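Long-range contacts in glycosyl hydrolase (Rhizobium leguminosarum bv. trifolii, PDB 5NDX), which probably hydrolyses O-glycosyl bonds as a family 39 glycoside hydrolase, a bacterial orthologue of human alpha-L-iduronidase: residues A14-G24 against M369-C380; R290-R298 against P390-L398. The protein carries 2 engineered substitutions. All blocks are in the same frame, centred on the assembly; numbering follows the deposited sequence.

Contact 1. Residues A14-G24 against M369-C380. With 8U8 ((2~{R},3~{S},4~{S},5~{R},6~{S})-6-(4-methyl-2-oxidanylidene-chromen-7-yl)oxy-3,4,5-tris(oxidanyl)oxane-2-carboxylic acid), chain N; SO4 (sulfate ion), chain B; SO4 (sulfate ion), chain K.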
loop_
_atom_site.group_PDB
_atom_site.type_symbol
_atom_site.label_atom_id
_atom_site.label_comp_id
_atom_site.label_asym_id
_atom_site.label_seq_id
_atom_site.Cartn_x
_atom_site.Cartn_y
_atom_site.Cartn_z
ATOM N N ALA A 14 -14.239 -5.540 -23.382
ATOM C CA ALA A 14 -14.339 -5.734 -21.939
ATOM C C ALA A 14 -14.553 -7.194 -21.610
ATOM O O ALA A 14 -15.379 -7.845 -22.221
ATOM C CB ALA A 14 -15.497 -4.900 -21.388
ATOM N N VAL A 15 -13.762 -7.728 -20.684
ATOM C CA VAL A 15 -13.855 -9.118 -20.267
ATOM C C VAL A 15 -14.639 -9.246 -18.954
ATOM O O VAL A 15 -15.456 -10.138 -18.826
ATOM C CB VAL A 15 -12.454 -9.769 -20.129
ATOM C CG1 VAL A 15 -12.547 -11.208 -19.613
ATOM C CG2 VAL A 15 -11.744 -9.787 -21.473
ATOM N N ARG A 16 -14.351 -8.376 -17.976
ATOM C CA ARG A 16 -14.943 -8.386 -16.656
ATOM C C ARG A 16 -14.544 -7.094 -15.895
ATOM O O ARG A 16 -13.618 -6.389 -16.302
ATOM C CB ARG A 16 -14.487 -9.638 -15.878
ATOM C CG ARG A 16 -12.995 -9.834 -15.804
ATOM C CD ARG A 16 -12.618 -10.939 -14.805
ATOM N NE ARG A 16 -11.200 -11.177 -14.982
ATOM C CZ ARG A 16 -10.196 -10.770 -14.192
ATOM N NH1 ARG A 16 -10.384 -10.156 -13.044
ATOM N NH2 ARG A 16 -8.974 -11.042 -14.585
ATOM N N PRO A 17 -15.238 -6.781 -14.795
ATOM C CA PRO A 17 -14.760 -5.698 -13.951
ATOM C C PRO A 17 -13.386 -6.013 -13.334
ATOM O O PRO A 17 -12.988 -7.166 -13.243
ATOM C CB PRO A 17 -15.819 -5.610 -12.830
ATOM C CG PRO A 17 -17.004 -6.431 -13.304
ATOM C CD PRO A 17 -16.398 -7.475 -14.199
ATOM N N PHE A 18 -12.657 -4.967 -12.982
ATOM C CA PHE A 18 -11.358 -5.098 -12.346
ATOM C C PHE A 18 -11.391 -4.263 -11.091
ATOM O O PHE A 18 -11.726 -3.088 -11.157
ATOM C CB PHE A 18 -10.241 -4.569 -13.255
ATOM C CG PHE A 18 -8.891 -4.824 -12.705
ATOM C CD1 PHE A 18 -8.385 -6.130 -12.672
ATOM C CD2 PHE A 18 -8.165 -3.793 -12.118
ATOM C CE1 PHE A 18 -7.134 -6.371 -12.142
ATOM C CE2 PHE A 18 -6.924 -4.038 -11.595
ATOM C CZ PHE A 18 -6.414 -5.327 -11.585
ATOM N N ASN A 19 -11.042 -4.864 -9.966
ATOM C CA ASN A 19 -10.854 -4.138 -8.740
ATOM C C ASN A 19 -9.390 -4.103 -8.342
ATOM O O ASN A 19 -8.663 -5.108 -8.481
ATOM C CB ASN A 19 -11.645 -4.784 -7.634
ATOM C CG ASN A 19 -13.151 -4.547 -7.791
ATOM O OD1 ASN A 19 -13.720 -5.437 -8.419
ATOM N N ARG A 20 -8.985 -2.951 -7.822
ATOM C CA ARG A 20 -7.660 -2.786 -7.222
ATOM C C ARG A 20 -7.813 -3.204 -5.785
ATOM O O ARG A 20 -8.112 -2.402 -4.916
ATOM C CB ARG A 20 -7.151 -1.341 -7.373
ATOM C CG ARG A 20 -7.096 -0.899 -8.861
ATOM C CD ARG A 20 -6.787 0.586 -9.054
ATOM N NE ARG A 20 -7.780 1.314 -8.302
ATOM C CZ ARG A 20 -7.587 2.382 -7.565
ATOM N NH1 ARG A 20 -6.413 3.020 -7.487
ATOM N NH2 ARG A 20 -8.606 2.783 -6.863
ATOM N N PHE A 21 -7.602 -4.498 -5.538
ATOM C CA PHE A 21 -7.952 -5.123 -4.290
ATOM C C PHE A 21 -6.839 -5.160 -3.213
ATOM O O PHE A 21 -7.004 -5.821 -2.188
ATOM C CB PHE A 21 -8.475 -6.549 -4.588
ATOM C CG PHE A 21 -7.456 -7.462 -5.258
ATOM C CD1 PHE A 21 -6.470 -8.088 -4.524
ATOM C CD2 PHE A 21 -7.478 -7.657 -6.626
ATOM C CE1 PHE A 21 -5.517 -8.896 -5.153
ATOM C CE2 PHE A 21 -6.530 -8.462 -7.277
ATOM C CZ PHE A 21 -5.570 -9.086 -6.538
ATOM N N TRP A 22 -5.725 -4.475 -3.453
ATOM C CA TRP A 22 -4.493 -4.573 -2.683
ATOM C C TRP A 22 -4.157 -3.255 -1.996
ATOM O O TRP A 22 -2.986 -3.030 -1.641
ATOM C CB TRP A 22 -3.305 -4.916 -3.604
ATOM C CG TRP A 22 -3.210 -3.906 -4.733
ATOM C CD1 TRP A 22 -2.662 -2.643 -4.687
ATOM C CD2 TRP A 22 -3.751 -4.062 -6.034
ATOM N NE1 TRP A 22 -2.787 -2.047 -5.908
ATOM C CE2 TRP A 22 -3.480 -2.884 -6.743
ATOM C CE3 TRP A 22 -4.418 -5.109 -6.683
ATOM C CZ2 TRP A 22 -3.859 -2.709 -8.080
ATOM C CZ3 TRP A 22 -4.799 -4.942 -8.001
ATOM C CH2 TRP A 22 -4.492 -3.754 -8.697
ATOM N N ARG A 23 -5.149 -2.399 -1.777
ATOM C CA ARG A 23 -4.865 -0.988 -1.454
ATOM C C ARG A 23 -4.810 -0.788 0.057
ATOM O O ARG A 23 -5.611 -0.080 0.668
ATOM C CB ARG A 23 -5.830 -0.042 -2.145
ATOM C CG ARG A 23 -5.658 0.055 -3.668
ATOM C CD ARG A 23 -6.967 0.143 -4.471
ATOM N NE ARG A 23 -7.638 1.173 -4.040
ATOM C CZ ARG A 23 -8.898 1.410 -3.762
ATOM N NH1 ARG A 23 -10.007 0.716 -4.044
ATOM N NH2 ARG A 23 -8.969 2.628 -3.279
ATOM N N GLY A 24 -3.822 -1.419 0.649
ATOM C CA GLY A 24 -3.655 -1.429 2.095
ATOM C C GLY A 24 -2.256 -1.747 2.499
ATOM O O GLY A 24 -1.542 -2.481 1.802
ATOM N N MET A 369 3.322 0.102 -5.801
ATOM C CA MET A 369 1.926 0.459 -5.528
ATOM C C MET A 369 1.474 1.745 -6.196
ATOM O O MET A 369 0.292 1.847 -6.596
ATOM C CB MET A 369 1.655 0.464 -4.023
ATOM C CG MET A 369 1.829 -0.945 -3.445
ATOM S SD MET A 369 1.550 -0.945 -1.694
ATOM C CE MET A 369 -0.140 -1.493 -1.611
ATOM N N GLU A 370 2.388 2.689 -6.376
ATOM C CA GLU A 370 2.121 3.864 -7.203
ATOM C C GLU A 370 1.749 3.517 -8.643
ATOM O O GLU A 370 0.796 4.079 -9.179
ATOM C CB GLU A 370 3.299 4.846 -7.224
ATOM C CG GLU A 370 3.534 5.555 -5.899
ATOM C CD GLU A 370 4.636 6.656 -5.938
ATOM O OE1 GLU A 370 4.415 7.817 -6.388
ATOM O OE2 GLU A 370 5.741 6.352 -5.486
ATOM N N LEU A 371 2.502 2.605 -9.257
ATOM C CA LEU A 371 2.208 2.149 -10.574
ATOM C C LEU A 371 0.905 1.393 -10.634
ATOM O O LEU A 371 0.085 1.648 -11.511
ATOM C CB LEU A 371 3.346 1.300 -11.170
ATOM C CG LEU A 371 4.427 2.064 -11.930
ATOM C CD1 LEU A 371 5.089 3.096 -11.093
ATOM C CD2 LEU A 371 5.515 1.126 -12.431
ATOM N N LEU A 372 0.740 0.437 -9.748
ATOM C CA LEU A 372 -0.480 -0.382 -9.727
ATOM C C LEU A 372 -1.771 0.465 -9.461
ATOM O O LEU A 372 -2.872 0.101 -9.919
ATOM C CB LEU A 372 -0.356 -1.508 -8.688
ATOM C CG LEU A 372 0.704 -2.574 -8.954
ATOM C CD1 LEU A 372 0.989 -3.390 -7.715
ATOM C CD2 LEU A 372 0.226 -3.502 -10.026
ATOM N N ALA A 373 -1.609 1.591 -8.767
ATOM C CA ALA A 373 -2.717 2.453 -8.411
ATOM C C ALA A 373 -3.346 3.074 -9.649
ATOM O O ALA A 373 -4.492 3.454 -9.573
ATOM C CB ALA A 373 -2.250 3.556 -7.491
ATOM N N THR A 374 -2.597 3.160 -10.762
ATOM C CA THR A 374 -3.108 3.707 -12.022
ATOM C C THR A 374 -3.999 2.805 -12.817
ATOM O O THR A 374 -4.466 3.219 -13.877
ATOM C CB THR A 374 -1.960 4.142 -12.974
ATOM O OG1 THR A 374 -1.243 2.982 -13.480
ATOM C CG2 THR A 374 -1.011 5.066 -12.251
ATOM N N LEU A 375 -4.202 1.563 -12.381
ATOM C CA LEU A 375 -4.993 0.644 -13.150
ATOM C C LEU A 375 -6.463 1.076 -13.192
ATOM O O LEU A 375 -6.943 1.785 -12.326
ATOM C CB LEU A 375 -4.856 -0.771 -12.619
ATOM C CG LEU A 375 -3.515 -1.467 -12.937
ATOM C CD1 LEU A 375 -3.252 -2.667 -12.038
ATOM C CD2 LEU A 375 -3.459 -1.865 -14.393
ATOM N N GLY A 376 -7.119 0.666 -14.262
ATOM C CA GLY A 376 -8.503 0.974 -14.522
ATOM C C GLY A 376 -9.500 0.035 -13.887
ATOM O O GLY A 376 -9.158 -0.697 -12.974
ATOM N N ASP A 377 -10.746 0.066 -14.383
ATOM C CA ASP A 377 -11.846 -0.616 -13.690
ATOM C C ASP A 377 -12.424 -1.760 -14.524
ATOM O O ASP A 377 -13.411 -2.397 -14.124
ATOM C CB ASP A 377 -12.936 0.371 -13.302
ATOM C CG ASP A 377 -13.635 0.996 -14.547
ATOM O OD1 ASP A 377 -13.355 0.640 -15.743
ATOM O OD2 ASP A 377 -14.458 1.894 -14.307
ATOM N N THR A 378 -11.817 -2.044 -15.668
ATOM C CA THR A 378 -12.320 -3.103 -16.526
ATOM C C THR A 378 -11.156 -3.864 -17.141
ATOM O O THR A 378 -10.238 -3.245 -17.658
ATOM C CB THR A 378 -13.204 -2.487 -17.650
ATOM O OG1 THR A 378 -14.213 -1.641 -17.083
ATOM C CG2 THR A 378 -13.887 -3.529 -18.373
ATOM N N VAL A 379 -11.188 -5.192 -17.104
ATOM C CA VAL A 379 -10.182 -6.005 -17.801
ATOM C C VAL A 379 -10.475 -6.036 -19.297
ATOM O O VAL A 379 -11.600 -6.217 -19.693
ATOM C CB VAL A 379 -10.110 -7.415 -17.216
ATOM C CG1 VAL A 379 -9.112 -8.280 -17.972
ATOM C CG2 VAL A 379 -9.737 -7.350 -15.729
ATOM N N CYS A 380 -9.463 -5.809 -20.114
ATOM C CA CYS A 380 -9.556 -5.921 -21.593
ATOM C C CYS A 380 -9.031 -7.243 -22.066
ATOM O O CYS A 380 -8.179 -7.846 -21.420
ATOM C CB CYS A 380 -8.576 -4.996 -22.295
ATOM S SG CYS A 380 -8.652 -3.324 -21.856
HETATM C C15 8U8 N . -11.611 -6.146 5.205
HETATM C C13 8U8 N . -12.435 -6.038 4.082
HETATM C C14 8U8 N . -13.573 -6.827 3.976
HETATM C C16 8U8 N . -14.434 -6.666 2.900
HETATM O O9 8U8 N . -15.403 -7.407 2.793
HETATM O O8 8U8 N . -14.134 -5.792 1.902
HETATM C C11 8U8 N . -13.060 -4.982 2.013
HETATM C C10 8U8 N . -12.904 -4.064 1.003
HETATM C C12 8U8 N . -12.188 -5.088 3.086
HETATM C C7 8U8 N . -11.112 -4.201 3.128
HETATM C C8 8U8 N . -10.945 -3.276 2.103
HETATM C C9 8U8 N . -11.841 -3.188 1.035
HETATM O O2 8U8 N . -11.638 -2.245 0.059
HETATM C C5 8U8 N . -12.759 -1.840 -0.770
HETATM O O1 8U8 N . -12.702 -2.818 -1.823
HETATM C C1 8U8 N . -13.596 -2.664 -2.948
HETATM C C6 8U8 N . -15.099 -2.805 -2.517
HETATM O O7 8U8 N . -15.374 -3.460 -1.491
HETATM O O6 8U8 N . -15.934 -2.192 -3.198
HETATM C C2 8U8 N . -13.292 -1.293 -3.547
HETATM O O5 8U8 N . -14.108 -1.013 -4.726
HETATM C C3 8U8 N . -13.483 -0.194 -2.477
HETATM O O4 8U8 N . -13.108 1.030 -3.052
HETATM C C4 8U8 N . -12.559 -0.458 -1.288
HETATM O O3 8U8 N . -12.781 0.476 -0.229
HETATM S S SO4 B . -11.315 -0.265 -7.070
HETATM O O1 SO4 B . -11.299 -0.992 -8.352
HETATM O O2 SO4 B . -10.742 1.094 -7.263
HETATM O O3 SO4 B . -10.651 -1.015 -5.974
HETATM O O4 SO4 B . -12.737 -0.107 -6.665
HETATM S S SO4 K . -9.627 -12.835 -17.604
HETATM O O1 SO4 K . -9.301 -12.560 -19.042
HETATM O O2 SO4 K . -10.131 -14.227 -17.403
HETATM O O3 SO4 K . -10.693 -11.924 -17.133
HETATM O O4 SO4 K . -8.393 -12.595 -16.809
HETATM O O HOH W 1 -9.935 0.469 -10.505
HETATM O O HOH W 2 -1.988 0.602 -5.491
#

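Contact 2. Residues R290-R298 against P390-L398. With SO4 (sulfate ion), chain E.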
loop_
_atom_site.group_PDB
_atom_site.type_symbol
_atom_site.label_atom_id
_atom_site.label_comp_id
_atom_site.label_asym_id
_atom_site.label_seq_id
_atom_site.Cartn_x
_atom_site.Cartn_y
_atom_site.Cartn_z
ATOM N N ARG A 290 3.439 -9.723 -8.958
ATOM C CA ARG A 290 3.255 -11.102 -9.294
ATOM C C ARG A 290 2.236 -11.792 -8.383
ATOM O O ARG A 290 1.383 -12.528 -8.864
ATOM C CB ARG A 290 4.597 -11.831 -9.282
ATOM C CG ARG A 290 4.520 -13.323 -9.251
ATOM C CD ARG A 290 5.886 -13.887 -9.541
ATOM N NE ARG A 290 5.959 -15.307 -9.313
ATOM C CZ ARG A 290 5.993 -16.266 -10.236
ATOM N NH1 ARG A 290 5.938 -16.035 -11.513
ATOM N NH2 ARG A 290 6.030 -17.511 -9.828
ATOM N N ILE A 291 2.336 -11.561 -7.093
ATOM C CA ILE A 291 1.352 -12.056 -6.121
ATOM C C ILE A 291 -0.084 -11.547 -6.437
ATOM O O ILE A 291 -1.075 -12.319 -6.461
ATOM C CB ILE A 291 1.763 -11.670 -4.724
ATOM C CG1 ILE A 291 2.945 -12.546 -4.278
ATOM C CG2 ILE A 291 0.629 -11.819 -3.723
ATOM C CD1 ILE A 291 3.692 -11.971 -3.106
ATOM N N ILE A 292 -0.176 -10.262 -6.731
ATOM C CA ILE A 292 -1.434 -9.685 -7.151
ATOM C C ILE A 292 -1.977 -10.348 -8.403
ATOM O O ILE A 292 -3.162 -10.756 -8.443
ATOM C CB ILE A 292 -1.310 -8.157 -7.308
ATOM C CG1 ILE A 292 -1.232 -7.538 -5.889
ATOM C CG2 ILE A 292 -2.450 -7.604 -8.167
ATOM C CD1 ILE A 292 -0.669 -6.125 -5.817
ATOM N N GLU A 293 -1.134 -10.488 -9.430
ATOM C CA GLU A 293 -1.630 -11.052 -10.669
ATOM C C GLU A 293 -2.098 -12.513 -10.498
ATOM O O GLU A 293 -3.093 -12.929 -11.111
ATOM C CB GLU A 293 -0.593 -10.911 -11.775
ATOM C CG GLU A 293 -1.089 -11.321 -13.147
ATOM C CD GLU A 293 -0.962 -12.807 -13.470
ATOM O OE1 GLU A 293 -0.240 -13.550 -12.779
ATOM O OE2 GLU A 293 -1.576 -13.206 -14.492
ATOM N N GLN A 294 -1.386 -13.282 -9.686
ATOM C CA GLN A 294 -1.790 -14.638 -9.374
ATOM C C GLN A 294 -3.167 -14.698 -8.676
ATOM O O GLN A 294 -3.985 -15.576 -8.974
ATOM C CB GLN A 294 -0.750 -15.338 -8.482
ATOM C CG GLN A 294 0.550 -15.692 -9.180
ATOM C CD GLN A 294 1.679 -16.014 -8.196
ATOM O OE1 GLN A 294 1.603 -15.753 -7.013
ATOM N NE2 GLN A 294 2.749 -16.507 -8.709
ATOM N N HIS A 295 -3.404 -13.812 -7.722
ATOM C CA HIS A 295 -4.715 -13.756 -7.095
ATOM C C HIS A 295 -5.809 -13.387 -8.120
ATOM O O HIS A 295 -6.893 -13.973 -8.116
ATOM C CB HIS A 295 -4.725 -12.761 -5.929
ATOM C CG HIS A 295 -4.138 -13.314 -4.685
ATOM N ND1 HIS A 295 -2.778 -13.452 -4.511
ATOM C CD2 HIS A 295 -4.723 -13.769 -3.544
ATOM C CE1 HIS A 295 -2.549 -13.993 -3.323
ATOM N NE2 HIS A 295 -3.712 -14.187 -2.715
ATOM N N ASP A 296 -5.524 -12.429 -8.991
ATOM C CA ASP A 296 -6.485 -12.031 -9.997
ATOM C C ASP A 296 -6.797 -13.190 -10.979
ATOM O O ASP A 296 -7.970 -13.483 -11.241
ATOM C CB ASP A 296 -6.011 -10.793 -10.764
ATOM C CG ASP A 296 -7.092 -10.229 -11.681
ATOM O OD1 ASP A 296 -8.159 -9.745 -11.219
ATOM O OD2 ASP A 296 -6.852 -10.264 -12.874
ATOM N N ARG A 297 -5.764 -13.841 -11.482
ATOM C CA ARG A 297 -5.922 -14.864 -12.493
ATOM C C ARG A 297 -6.444 -16.219 -11.920
ATOM O O ARG A 297 -7.226 -16.885 -12.562
ATOM C CB ARG A 297 -4.613 -15.053 -13.223
ATOM C CG ARG A 297 -4.593 -16.210 -14.234
ATOM C CD ARG A 297 -3.336 -16.205 -15.079
ATOM N NE ARG A 297 -2.145 -15.933 -14.246
ATOM C CZ ARG A 297 -1.494 -16.820 -13.498
ATOM N NH1 ARG A 297 -1.817 -18.105 -13.518
ATOM N NH2 ARG A 297 -0.481 -16.421 -12.754
ATOM N N ARG A 298 -6.022 -16.610 -10.738
ATOM C CA ARG A 298 -6.327 -17.929 -10.184
ATOM C C ARG A 298 -7.487 -17.940 -9.201
ATOM O O ARG A 298 -8.059 -19.014 -8.950
ATOM C CB ARG A 298 -5.088 -18.526 -9.492
ATOM C CG ARG A 298 -3.918 -18.743 -10.452
ATOM C CD ARG A 298 -2.691 -19.425 -9.800
ATOM N NE ARG A 298 -3.115 -20.687 -9.216
ATOM C CZ ARG A 298 -2.603 -21.293 -8.148
ATOM N NH1 ARG A 298 -1.552 -20.833 -7.497
ATOM N NH2 ARG A 298 -3.184 -22.377 -7.692
ATOM N N PRO A 390 2.584 -17.163 -17.122
ATOM C CA PRO A 390 3.280 -16.482 -16.032
ATOM C C PRO A 390 3.778 -17.401 -14.948
ATOM O O PRO A 390 4.860 -17.181 -14.440
ATOM C CB PRO A 390 2.259 -15.479 -15.495
ATOM C CG PRO A 390 0.978 -15.824 -16.121
ATOM C CD PRO A 390 1.180 -16.726 -17.266
ATOM N N ASP A 391 3.030 -18.454 -14.644
ATOM C CA ASP A 391 3.478 -19.398 -13.604
ATOM C C ASP A 391 4.750 -20.151 -13.998
ATOM O O ASP A 391 5.502 -20.502 -13.129
ATOM C CB ASP A 391 2.357 -20.348 -13.164
ATOM C CG ASP A 391 1.147 -19.605 -12.579
ATOM O OD1 ASP A 391 1.278 -18.528 -11.946
ATOM O OD2 ASP A 391 0.040 -20.112 -12.739
ATOM N N GLN A 392 5.032 -20.305 -15.280
ATOM C CA GLN A 392 6.265 -20.939 -15.763
ATOM C C GLN A 392 7.368 -19.954 -16.068
ATOM O O GLN A 392 8.477 -20.193 -15.689
ATOM C CB GLN A 392 6.015 -21.732 -17.057
ATOM C CG GLN A 392 5.038 -22.892 -16.916
ATOM C CD GLN A 392 5.595 -23.980 -16.030
ATOM O OE1 GLN A 392 6.640 -24.566 -16.343
ATOM N NE2 GLN A 392 4.924 -24.248 -14.915
ATOM N N ASP A 393 7.130 -18.885 -16.815
ATOM C CA ASP A 393 8.277 -18.033 -17.187
ATOM C C ASP A 393 8.302 -16.600 -16.619
ATOM O O ASP A 393 9.172 -15.832 -16.944
ATOM C CB ASP A 393 8.447 -18.011 -18.696
ATOM C CG ASP A 393 7.242 -17.472 -19.402
ATOM O OD1 ASP A 393 6.623 -16.520 -18.857
ATOM O OD2 ASP A 393 6.887 -18.012 -20.484
ATOM N N GLY A 394 7.343 -16.228 -15.805
ATOM C CA GLY A 394 7.439 -14.968 -15.135
ATOM C C GLY A 394 6.913 -13.718 -15.811
ATOM O O GLY A 394 6.839 -12.668 -15.138
ATOM N N LEU A 395 6.500 -13.813 -17.078
ATOM C CA LEU A 395 5.904 -12.658 -17.770
ATOM C C LEU A 395 4.380 -12.677 -17.622
ATOM O O LEU A 395 3.686 -13.592 -18.120
ATOM C CB LEU A 395 6.329 -12.602 -19.250
ATOM C CG LEU A 395 5.951 -11.305 -19.968
ATOM C CD1 LEU A 395 6.728 -10.116 -19.417
ATOM C CD2 LEU A 395 6.290 -11.459 -21.447
ATOM N N ALA A 396 3.865 -11.657 -16.924
ATOM C CA ALA A 396 2.449 -11.549 -16.591
ATOM C C ALA A 396 1.940 -10.155 -16.937
ATOM O O ALA A 396 2.714 -9.182 -17.115
ATOM C CB ALA A 396 2.229 -11.860 -15.101
ATOM N N ILE A 397 0.630 -10.056 -17.078
ATOM C CA ILE A 397 0.009 -8.803 -17.485
ATOM C C ILE A 397 -1.299 -8.491 -16.736
ATOM O O ILE A 397 -2.033 -9.403 -16.421
ATOM C CB ILE A 397 -0.182 -8.815 -19.000
ATOM C CG1 ILE A 397 -0.527 -7.406 -19.494
ATOM C CG2 ILE A 397 -1.263 -9.825 -19.437
ATOM C CD1 ILE A 397 -0.416 -7.301 -20.985
ATOM N N LEU A 398 -1.549 -7.217 -16.400
ATOM C CA LEU A 398 -2.867 -6.741 -15.898
ATOM C C LEU A 398 -3.309 -5.655 -16.890
ATOM O O LEU A 398 -2.841 -4.514 -16.821
ATOM C CB LEU A 398 -2.782 -6.182 -14.477
ATOM C CG LEU A 398 -2.307 -7.178 -13.391
ATOM C CD1 LEU A 398 -1.879 -6.434 -12.150
ATOM C CD2 LEU A 398 -3.417 -8.183 -13.061
HETATM S S SO4 E . -4.437 -19.983 -15.459
HETATM O O1 SO4 E . -3.381 -20.197 -16.470
HETATM O O2 SO4 E . -5.404 -18.978 -15.972
HETATM O O3 SO4 E . -5.133 -21.265 -15.194
HETATM O O4 SO4 E . -3.823 -19.537 -14.192
HETATM O O HOH W 3 -0.694 -12.570 -16.910
HETATM O O HOH W 4 -3.660 -11.766 -15.368
HETATM O O HOH W 5 2.832 -16.381 -11.752
#

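Contact 1. Residues A14-G24 against M369-C380
F18, W22 and R20 reach from 14-24 onto 369-380, two by their rings and the third by a guanidinium N-H. The F18 ring turns one edge to the backbone, with CD2 3.4 Å from G376 O near the ring plane, while V379 CG2 and L375 CD1 approach it obliquely. Its CG stands anti to the backbone N (chi1 -174°), which carries the ring across to these partners. L375 CD1 also meets the W22 indole, 3.7 Å from CH2, the two side chains crossing at about a right angle. At the indole rim lies L372 O, near the ring plane, and water 2 accepts from W22 NE1 and donates to M369 O. R20 NH1 donates to A373 O (2.9 Å) in the carbonyl plane, on a lone pair, although the bond is bent to 134°. Its NE and NH2 both hold O2 of a sulfate, probably from the crystallisation liquor. R23 NH1 donates to O3 of that sulfate and to the hydroxyl O4 of the bound 8U8, so the contact borders the ligand pocket.

Backbone bonds fix this layer: V15 N to V379 O (2.8 Å), V379 N to R16 O, and F18 N to D377 O. They continue an antiparallel pairing past the corner at R16, whose guanidinium has V379 CG2 over one face.

Strand 378-385 lies beside strand 395-401 in the mixed sheet; helix 282-300 covers F18 and W22 through D296 and I292, while G24 begins the first strand of the parallel barrel.

Contact 2. Residues R290-R298 against P390-L398
A salt-bridge network of E293, R297 and D391 joins helix 282-300 to the short helix 390-393. R297 has both acids on its guanidinium edge. One turn back on its own helix, E293 is gripped side-on: OE2 takes NE at 2.8 Å and OE1 takes NH2 at 2.9 Å, both oxygens on their syn sides and both within a few degrees of the guanidinium plane. D391 is gripped end-on, with R297 NH1 2.8 Å from D391 OD2 and R297 NH2 2.9 Å from D391 OD1. Here the donors stand above the carboxylate, whose plane is turned 60° from the guanidinium. The bend at chi3 (43°) swings the R297 guanidinium over P390, whose CG lies 3.4 Å above one face, offset toward the rim. NH1 also donates to O4 of a sulfate, probably from the crystallisation liquor. An alanine at R297 would remove all four of these carboxylate bonds and is likely to leave E293 and D391 without their shared cation, the P390 ring losing its flat cover.

E293 is held from the strand side too. Waters 3 and 4 link its OE2 to I397 N and I397 O, and its CD rests 3.7 Å from A396 CB. Farther along, L398 CD2 lies against E293 CG, and L398 CD1 meets I292 CG2 at 4.2 Å. R290 NH1 gives P390 O only a weak bond; the stronger partner of R290 is D416.

The axis of segment 290-298 passes 8.9 Å from that of 395-398, at 68° between their N-to-C directions. Helix 282-300, which leads into barrel strand 307-310, thus lies across a neighbouring beta-sheet, a helix-on-sheet junction between the TIM barrel and the beta domain of this family 39 enzyme.

In the fold
From the N terminus, strand 4-10 enters the mixed sheet, and 14-24 then leads into the first barrel strand, 24-27. The chain runs through the barrel before 369-380 returns to 14-24, so contact 1 closes a loop of 344 intervening residues. Helix 282-300 lies inside that loop, but its partner 390-398 comes after it; contact 2 spans only 91 residues and the two closures cross rather than nest. Their centres are 14 Å apart, and they meet directly through a salt bridge from R16 NH2 to D296 OD2 (2.8 Å). Strands 378-385 and 395-401 are sheet neighbours, so both contacts tie the barrel to the same beta-sheet.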